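PDB 3TS7: geranyltranstransferase from Methylococcus capsulatus, which probably makes farnesyl diphosphate by joining isoprenoid units head to tail with the help of magnesium. Local coordinates for residues B[205-208]-B[209-212]; B[271-274]-B[275-279]. One frame throughout, in Å; residues are numbered along the deposited sequence.

How the interactions relate
Both interactions are local and lie at the surface of the all-helical fold, their centres 21 and 19 Å from the centre of the chain. Interaction 1 (205-208 with 209-212) starts helix 208-237, whereas interaction 2 (271-274 with 275-279) lies within helix 262-279, whose side chains rest on helix 208-237. Their centres are 18 Å apart and their nearest atoms about 6 Å, without touching. R213 bridges them: it forms a salt bridge with E209 and a weak hydrogen bond with S279 O. Helix 208-237 carries, toward its other end, a DDxxD sequence consistent with the family's second aspartate-rich motif, which in relatives binds magnesium. The phosphate beside interaction 1 probably comes from the crystallisation liquor.

Interaction 1: B[205-208]-B[209-212]; sequences GLPA and EQFD. With PO4 (phosphate ion), chain G.
D212 N donates to A208 O across 3.0 Å, the first strong helical bond of this stretch. One step earlier P207 O accepts two weak bonds, from Q210 N at 3.0 Å and from F211 N at 3.3 Å. Among the side chains, the Q210 amide is the one that meets the phosphate: NE2 reaches PO4 O3 at 2.6 Å, with the N-H pointing well at it (163°). R203 NE binds the same ion from the preceding loop. Q210 gets there with CG anti to its carbonyl carbon (chi1 -65°) and an extended chain, which carries the amide back past L206. E209 leads away from the contact and pairs its OE1 with R213 in a salt bridge.

This is the first turn of helix 208-237, with P207 at the N-cap position, after the loop that leaves helix 177-201 in this all-helical polyprenyl synthase fold. Under the first turn L206 is the buried residue, its two methyls parted between neighbours. CD1 lies 3.3 Å from Q210 NE2, the two side chains crossing at about a right angle. CD2 sits over one face of F211 in a CH-pi contact, 4.1 Å from the ring centroid and displaced toward the rim. The ring also has L206 O at its edge, in plane, 3.4 Å from CE1. Beyond the segments L206 leans on C200 and I65, and F211 packs against R197, C200 and L201. With an alanine in place of L206 both methyls are gone, which is likely to open a gap over the F211 face that CD2 packs against and to take away the apolar neighbour of the Q210 amide.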
# COMPACT_ATOMS: atom_id res chain seq x y z
N GLY B 205 3.59 -20.42 17.90
CA GLY B 205 4.15 -20.63 19.23
C GLY B 205 5.67 -20.46 19.40
O GLY B 205 6.18 -20.70 20.49
N LEU B 206 6.37 -20.05 18.34
CA LEU B 206 7.81 -19.73 18.38
C LEU B 206 8.10 -18.80 19.55
O LEU B 206 7.43 -17.78 19.69
CB LEU B 206 8.24 -19.05 17.08
CG LEU B 206 9.72 -18.77 16.89
CD1 LEU B 206 10.41 -19.97 16.27
CD2 LEU B 206 9.89 -17.57 15.99
N PRO B 207 9.05 -19.19 20.43
CA PRO B 207 9.37 -18.40 21.62
C PRO B 207 9.77 -16.96 21.28
O PRO B 207 10.36 -16.71 20.22
CB PRO B 207 10.57 -19.15 22.22
CG PRO B 207 10.27 -20.58 21.87
CD PRO B 207 9.70 -20.52 20.47
N ALA B 208 9.44 -16.03 22.18
CA ALA B 208 9.71 -14.60 21.98
C ALA B 208 11.20 -14.33 21.82
O ALA B 208 11.61 -13.46 21.05
CB ALA B 208 9.15 -13.78 23.15
N GLU B 209 12.03 -15.10 22.54
CA GLU B 209 13.48 -14.98 22.43
C GLU B 209 13.99 -15.28 21.02
O GLU B 209 14.96 -14.68 20.59
CB GLU B 209 14.23 -15.83 23.46
CG GLU B 209 15.67 -15.38 23.65
CD GLU B 209 16.57 -16.35 24.40
OE1 GLU B 209 17.79 -16.34 24.10
OE2 GLU B 209 16.08 -17.09 25.29
N GLN B 210 13.34 -16.18 20.30
CA GLN B 210 13.78 -16.47 18.93
C GLN B 210 13.39 -15.36 17.96
O GLN B 210 14.18 -15.01 17.08
CB GLN B 210 13.28 -17.83 18.45
CG GLN B 210 13.89 -18.98 19.28
CD GLN B 210 13.68 -20.34 18.65
OE1 GLN B 210 13.67 -21.36 19.34
NE2 GLN B 210 13.51 -20.37 17.35
N PHE B 211 12.17 -14.83 18.12
CA PHE B 211 11.77 -13.61 17.39
C PHE B 211 12.86 -12.55 17.54
O PHE B 211 13.38 -12.06 16.52
CB PHE B 211 10.48 -13.01 17.96
CG PHE B 211 9.21 -13.59 17.41
CD1 PHE B 211 8.56 -14.63 18.07
CD2 PHE B 211 8.62 -13.04 16.26
CE1 PHE B 211 7.35 -15.16 17.58
CE2 PHE B 211 7.40 -13.55 15.76
CZ PHE B 211 6.77 -14.62 16.42
N ASP B 212 13.15 -12.20 18.79
CA ASP B 212 14.06 -11.08 19.15
C ASP B 212 15.46 -11.28 18.60
O ASP B 212 16.05 -10.35 18.07
CB ASP B 212 14.14 -10.88 20.67
CG ASP B 212 12.79 -10.55 21.30
OD1 ASP B 212 12.71 -10.55 22.55
OD2 ASP B 212 11.81 -10.31 20.57
P PO4 G . 12.56 -23.65 16.36
O1 PO4 G . 11.31 -23.43 15.52
O2 PO4 G . 13.16 -25.00 16.02
O3 PO4 G . 13.59 -22.59 16.06
O4 PO4 G . 12.16 -23.57 17.82

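Interaction 2: B[271-274]-B[275-279]; sequences EMHE and AALES
From E271 to E278 the backbone is an unbroken alpha-helix, in which the N-H groups of A275, A276, L277 and E278 bond to the carbonyls of E271, M272, H273 and E274, at 2.9 Å for A276 N to M272 O and 3.2 Å for L277 N to H273 O. This is the C-terminal part of helix 262-279, an outer helix of the all-helical polyprenyl synthase fold. Its inner side is set on helix 208-237: M272 touches A224, A275 touches C220, and the buried A276 meets I221.

One helical turn apart, H273 and L277 supply the main side-chain contact. With CG anti to its backbone N (chi1 -164°), H273 holds its ring so that the CD2 side is turned toward L277, CD2 lying 4.0 Å from L277 CD1. The methyl approaches the ring obliquely. L277 CG meanwhile rests 3.6 Å from H273 O, beside the helical bond. Both side chains also touch helix 288-298, H273 at R295 and I298, L277 at R291.

On the outer side E274 OE1 lies close to E270 OE2, a pair of like charges on an exposed side of the helix. Further along, A275 O takes two donors, S279 N at 3.0 Å and S279 OG at 2.9 Å, reaching it from opposite faces of the carbonyl plane.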
# COMPACT_ATOMS: atom_id res chain seq x y z
N GLU B 271 31.74 -4.67 13.33
CA GLU B 271 31.08 -4.81 14.63
C GLU B 271 29.61 -5.25 14.51
O GLU B 271 29.10 -6.03 15.30
CB GLU B 271 31.17 -3.49 15.41
CG GLU B 271 30.57 -3.54 16.82
CD GLU B 271 30.32 -2.14 17.42
OE1 GLU B 271 29.83 -2.07 18.57
OE2 GLU B 271 30.61 -1.13 16.74
N MET B 272 28.94 -4.72 13.50
CA MET B 272 27.56 -5.11 13.21
C MET B 272 27.50 -6.57 12.75
O MET B 272 26.62 -7.34 13.17
CB MET B 272 26.99 -4.17 12.15
CG MET B 272 26.68 -2.74 12.65
SD MET B 272 25.42 -2.79 13.95
CE MET B 272 26.37 -2.44 15.45
N HIS B 273 28.45 -6.93 11.88
CA HIS B 273 28.60 -8.29 11.39
C HIS B 273 28.78 -9.28 12.54
O HIS B 273 28.11 -10.33 12.57
CB HIS B 273 29.72 -8.39 10.36
CG HIS B 273 29.69 -9.65 9.54
ND1 HIS B 273 30.42 -9.79 8.37
CD2 HIS B 273 28.99 -10.80 9.69
CE1 HIS B 273 30.19 -10.99 7.86
NE2 HIS B 273 29.33 -11.62 8.64
N GLU B 274 29.63 -8.94 13.51
CA GLU B 274 29.80 -9.74 14.72
C GLU B 274 28.54 -9.90 15.54
O GLU B 274 28.28 -10.98 16.07
CB GLU B 274 30.88 -9.14 15.64
CG GLU B 274 32.26 -9.12 15.01
CD GLU B 274 33.26 -8.26 15.78
OE1 GLU B 274 34.31 -7.92 15.20
OE2 GLU B 274 33.01 -7.93 16.96
N ALA B 275 27.79 -8.81 15.69
CA ALA B 275 26.57 -8.83 16.48
C ALA B 275 25.48 -9.69 15.78
O ALA B 275 24.74 -10.38 16.45
CB ALA B 275 26.06 -7.39 16.72
N ALA B 276 25.44 -9.64 14.44
CA ALA B 276 24.58 -10.51 13.63
C ALA B 276 24.81 -12.00 13.93
O ALA B 276 23.86 -12.74 14.25
CB ALA B 276 24.80 -10.22 12.14
N LEU B 277 26.07 -12.43 13.87
CA LEU B 277 26.44 -13.83 14.13
C LEU B 277 26.18 -14.25 15.57
O LEU B 277 25.74 -15.38 15.82
CB LEU B 277 27.90 -14.07 13.76
CG LEU B 277 28.25 -13.96 12.28
CD1 LEU B 277 29.76 -13.94 12.09
CD2 LEU B 277 27.62 -15.11 11.46
N GLU B 278 26.40 -13.33 16.50
CA GLU B 278 26.15 -13.61 17.92
C GLU B 278 24.66 -13.76 18.27
O GLU B 278 24.31 -14.48 19.19
CB GLU B 278 26.77 -12.55 18.82
CG GLU B 278 26.86 -12.95 20.31
CD GLU B 278 27.62 -14.28 20.58
OE1 GLU B 278 27.30 -14.93 21.59
OE2 GLU B 278 28.53 -14.68 19.81
N SER B 279 23.79 -13.04 17.53
CA SER B 279 22.34 -13.20 17.60
C SER B 279 21.90 -14.64 17.33
O SER B 279 20.89 -15.09 17.84
CB SER B 279 21.64 -12.30 16.54
OG SER B 279 21.95 -10.92 16.73